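Local coordinates for cytosine-specific methyltransferase (Escherichia coli O157:H7 EDL933, PDB 3G7U), which probably transfers a methyl group from S-adenosyl-L-methionine to carbon 5 of cytosine in DNA, at residues N207-E213 and R335-W341. Residues are numbered along the deposited sequence; the frame is centred on the assembly and turned at random. Where two conformers were deposited one is given.
Sequences NWQSDSE and RFHVTKW
The Asx motif at N207 and the N-terminus of helix 340-348 meet where K340 reaches across the contact. N207 OD1 accepts from K340 NZ at 2.6 Å and from the S210 backbone N at 3.3 Å; these donors approach opposite faces of the amide, the lysine tilted 28° from its plane and the S210 N well above it, so one oxygen accepts the S210 N bond of the Asx motif and, in the lysine conformer given, also ties the loop to the helix. Bends at chi3 and chi4 (-82° at the first) curl that lysine tip toward N207. A water adds a bridge: it accepts from K340 N and NZ and donates to Q209 OE1, an oxygen that also takes a weak, nearly straight bond from W341 N at 3.3 Å. A second water donates to both S210 O and V338 O.

At the other end, in the E213 conformer given, E213 and R335 form a salt bridge, with R335 NE 2.9 Å from E213 OE2 and a weak bond from R335 NH2 to E213 OE1. The carboxylate and guanidinium planes stand 88° apart, which excludes a coplanar bidentate pair. A third water donates to F336 O.

R335 NH1 has further acidic partners in D240 and E242. K340 NZ also bonds T256 of strand 256-258, the parallel neighbour of strand 205-207, and F336 packs between helices 321-328 and 340-348.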
loop_
_atom_site.group_PDB
_atom_site.type_symbol
_atom_site.label_atom_id
_atom_site.label_comp_id
_atom_site.label_asym_id
_atom_site.label_seq_id
_atom_site.Cartn_x
_atom_site.Cartn_y
_atom_site.Cartn_z
ATOM N N ASN A 207 7.222 -16.298 19.041
ATOM C CA ASN A 207 8.134 -15.646 19.940
ATOM C C ASN A 207 7.621 -14.288 20.426
ATOM O O ASN A 207 6.478 -13.948 20.228
ATOM C CB ASN A 207 9.490 -15.501 19.292
ATOM C CG ASN A 207 9.414 -14.839 17.971
ATOM O OD1 ASN A 207 9.136 -13.674 17.878
ATOM N ND2 ASN A 207 9.628 -15.589 16.944
ATOM N N TRP A 208 8.485 -13.518 21.060
ATOM C CA TRP A 208 8.126 -12.178 21.401
ATOM C C TRP A 208 8.446 -11.161 20.319
ATOM O O TRP A 208 7.568 -10.721 19.650
ATOM C CB TRP A 208 8.599 -11.752 22.791
ATOM C CG TRP A 208 8.206 -10.387 23.068
ATOM C CD1 TRP A 208 6.965 -9.922 23.143
ATOM C CD2 TRP A 208 9.058 -9.281 23.253
ATOM N NE1 TRP A 208 6.959 -8.596 23.375
ATOM C CE2 TRP A 208 8.247 -8.170 23.454
ATOM C CE3 TRP A 208 10.428 -9.124 23.307
ATOM C CZ2 TRP A 208 8.750 -6.937 23.683
ATOM C CZ3 TRP A 208 10.918 -7.906 23.525
ATOM C CH2 TRP A 208 10.089 -6.819 23.713
ATOM N N GLN A 209 9.701 -10.787 20.139
ATOM C CA GLN A 209 10.042 -9.882 19.028
ATOM C C GLN A 209 11.327 -10.206 18.285
ATOM O O GLN A 209 12.054 -9.322 17.929
ATOM C CB GLN A 209 10.045 -8.407 19.427
ATOM C CG GLN A 209 8.689 -7.738 19.641
ATOM C CD GLN A 209 7.996 -7.293 18.367
ATOM O OE1 GLN A 209 8.571 -7.304 17.307
ATOM N NE2 GLN A 209 6.746 -6.908 18.489
ATOM N N SER A 210 11.566 -11.470 17.998
ATOM C CA SER A 210 12.860 -11.931 17.525
ATOM C C SER A 210 13.512 -11.176 16.370
ATOM O O SER A 210 12.859 -10.568 15.570
ATOM C CB SER A 210 12.836 -13.420 17.269
ATOM O OG SER A 210 13.545 -13.786 16.105
ATOM N N ASP A 211 14.831 -11.262 16.318
ATOM C CA ASP A 211 15.620 -10.391 15.439
ATOM C C ASP A 211 15.964 -11.030 14.082
ATOM O O ASP A 211 16.588 -10.381 13.228
ATOM C CB ASP A 211 16.895 -9.929 16.168
ATOM C CG ASP A 211 17.386 -8.563 15.705
ATOM O OD1 ASP A 211 18.533 -8.214 16.057
ATOM O OD2 ASP A 211 16.642 -7.843 14.997
ATOM N N SER A 212 15.526 -12.277 13.876
ATOM C CA SER A 212 15.819 -13.047 12.654
ATOM C C SER A 212 14.560 -13.339 11.821
ATOM O O SER A 212 13.446 -13.336 12.346
ATOM C CB SER A 212 16.548 -14.343 13.019
ATOM O OG SER A 212 17.669 -14.076 13.855
ATOM N N GLU A 213 14.795 -13.470 10.517
ATOM C CA GLU A 213 13.758 -13.706 9.536
ATOM C C GLU A 213 13.186 -15.079 9.786
ATOM O O GLU A 213 13.898 -15.971 10.249
ATOM C CB GLU A 213 14.344 -13.648 8.126
ATOM C CG GLU A 213 13.596 -12.730 7.168
ATOM C CD GLU A 213 14.276 -11.364 6.976
ATOM O OE1 GLU A 213 15.405 -11.147 7.482
ATOM O OE2 GLU A 213 13.689 -10.507 6.280
ATOM N N ARG A 335 9.305 -7.944 0.806
ATOM C CA ARG A 335 10.020 -8.203 2.044
ATOM C C ARG A 335 9.822 -7.055 3.009
ATOM O O ARG A 335 10.040 -5.903 2.642
ATOM C CB ARG A 335 11.503 -8.349 1.751
ATOM C CG ARG A 335 12.305 -8.874 2.945
ATOM C CD ARG A 335 13.754 -9.142 2.511
ATOM N NE ARG A 335 14.546 -9.630 3.634
ATOM C CZ ARG A 335 15.667 -10.341 3.513
ATOM N NH1 ARG A 335 16.107 -10.676 2.300
ATOM N NH2 ARG A 335 16.326 -10.754 4.609
ATOM N N PHE A 336 9.408 -7.355 4.234
ATOM C CA PHE A 336 9.161 -6.287 5.228
ATOM C C PHE A 336 10.254 -6.281 6.272
ATOM O O PHE A 336 11.121 -7.156 6.274
ATOM C CB PHE A 336 7.805 -6.498 5.922
ATOM C CG PHE A 336 6.660 -6.360 4.988
ATOM C CD1 PHE A 336 6.133 -5.112 4.724
ATOM C CD2 PHE A 336 6.171 -7.469 4.284
ATOM C CE1 PHE A 336 5.106 -4.956 3.787
ATOM C CE2 PHE A 336 5.133 -7.329 3.336
ATOM C CZ PHE A 336 4.592 -6.073 3.105
ATOM N N HIS A 337 10.226 -5.295 7.172
ATOM C CA HIS A 337 11.147 -5.300 8.300
ATOM C C HIS A 337 11.029 -6.600 9.085
ATOM O O HIS A 337 9.936 -7.178 9.201
ATOM C CB HIS A 337 10.843 -4.110 9.219
ATOM C CG HIS A 337 11.956 -3.794 10.177
ATOM N ND1 HIS A 337 12.052 -4.375 11.428
ATOM C CD2 HIS A 337 13.023 -2.963 10.061
ATOM C CE1 HIS A 337 13.131 -3.915 12.042
ATOM N NE2 HIS A 337 13.745 -3.069 11.232
ATOM N N VAL A 338 12.146 -7.022 9.677
ATOM C CA VAL A 338 12.208 -8.300 10.414
ATOM C C VAL A 338 11.291 -8.395 11.640
ATOM O O VAL A 338 10.768 -9.487 11.949
ATOM C CB VAL A 338 13.669 -8.706 10.814
ATOM C CG1 VAL A 338 14.469 -9.114 9.596
ATOM C CG2 VAL A 338 14.391 -7.583 11.575
ATOM N N THR A 339 11.061 -7.277 12.332
ATOM C CA THR A 339 10.297 -7.333 13.580
ATOM C C THR A 339 8.822 -7.249 13.270
ATOM O O THR A 339 8.450 -6.581 12.290
ATOM C CB THR A 339 10.637 -6.138 14.502
ATOM O OG1 THR A 339 10.305 -4.923 13.825
ATOM C CG2 THR A 339 12.142 -6.110 14.869
ATOM N N LYS A 340 8.002 -7.911 14.096
ATOM C CA LYS A 340 6.549 -7.870 13.977
ATOM C C LYS A 340 6.024 -6.460 14.170
ATOM O O LYS A 340 5.160 -6.014 13.443
ATOM C CB LYS A 340 5.899 -8.797 15.005
ATOM C CG LYS A 340 6.018 -10.270 14.654
ATOM C CD LYS A 340 5.383 -11.139 15.728
ATOM C CE LYS A 340 6.335 -11.360 16.899
ATOM N NZ LYS A 340 7.563 -12.105 16.514
ATOM N N TRP A 341 6.572 -5.779 15.168
ATOM C CA TRP A 341 6.197 -4.423 15.496
ATOM C C TRP A 341 6.252 -3.510 14.255
ATOM O O TRP A 341 5.281 -2.818 13.929
ATOM C CB TRP A 341 7.166 -3.899 16.568
ATOM C CG TRP A 341 7.053 -2.454 16.733
ATOM C CD1 TRP A 341 7.848 -1.489 16.168
ATOM C CD2 TRP A 341 6.036 -1.769 17.446
ATOM N NE1 TRP A 341 7.388 -0.242 16.504
ATOM C CE2 TRP A 341 6.283 -0.385 17.299
ATOM C CE3 TRP A 341 4.940 -2.190 18.216
ATOM C CZ2 TRP A 341 5.475 0.583 17.887
ATOM C CZ3 TRP A 341 4.137 -1.228 18.804
ATOM C CH2 TRP A 341 4.410 0.147 18.639
HETATM O O HOH W 1 9.305 -9.780 15.992
HETATM O O HOH W 2 10.416 -11.096 14.229
HETATM O O HOH W 3 13.726 -8.036 6.430
#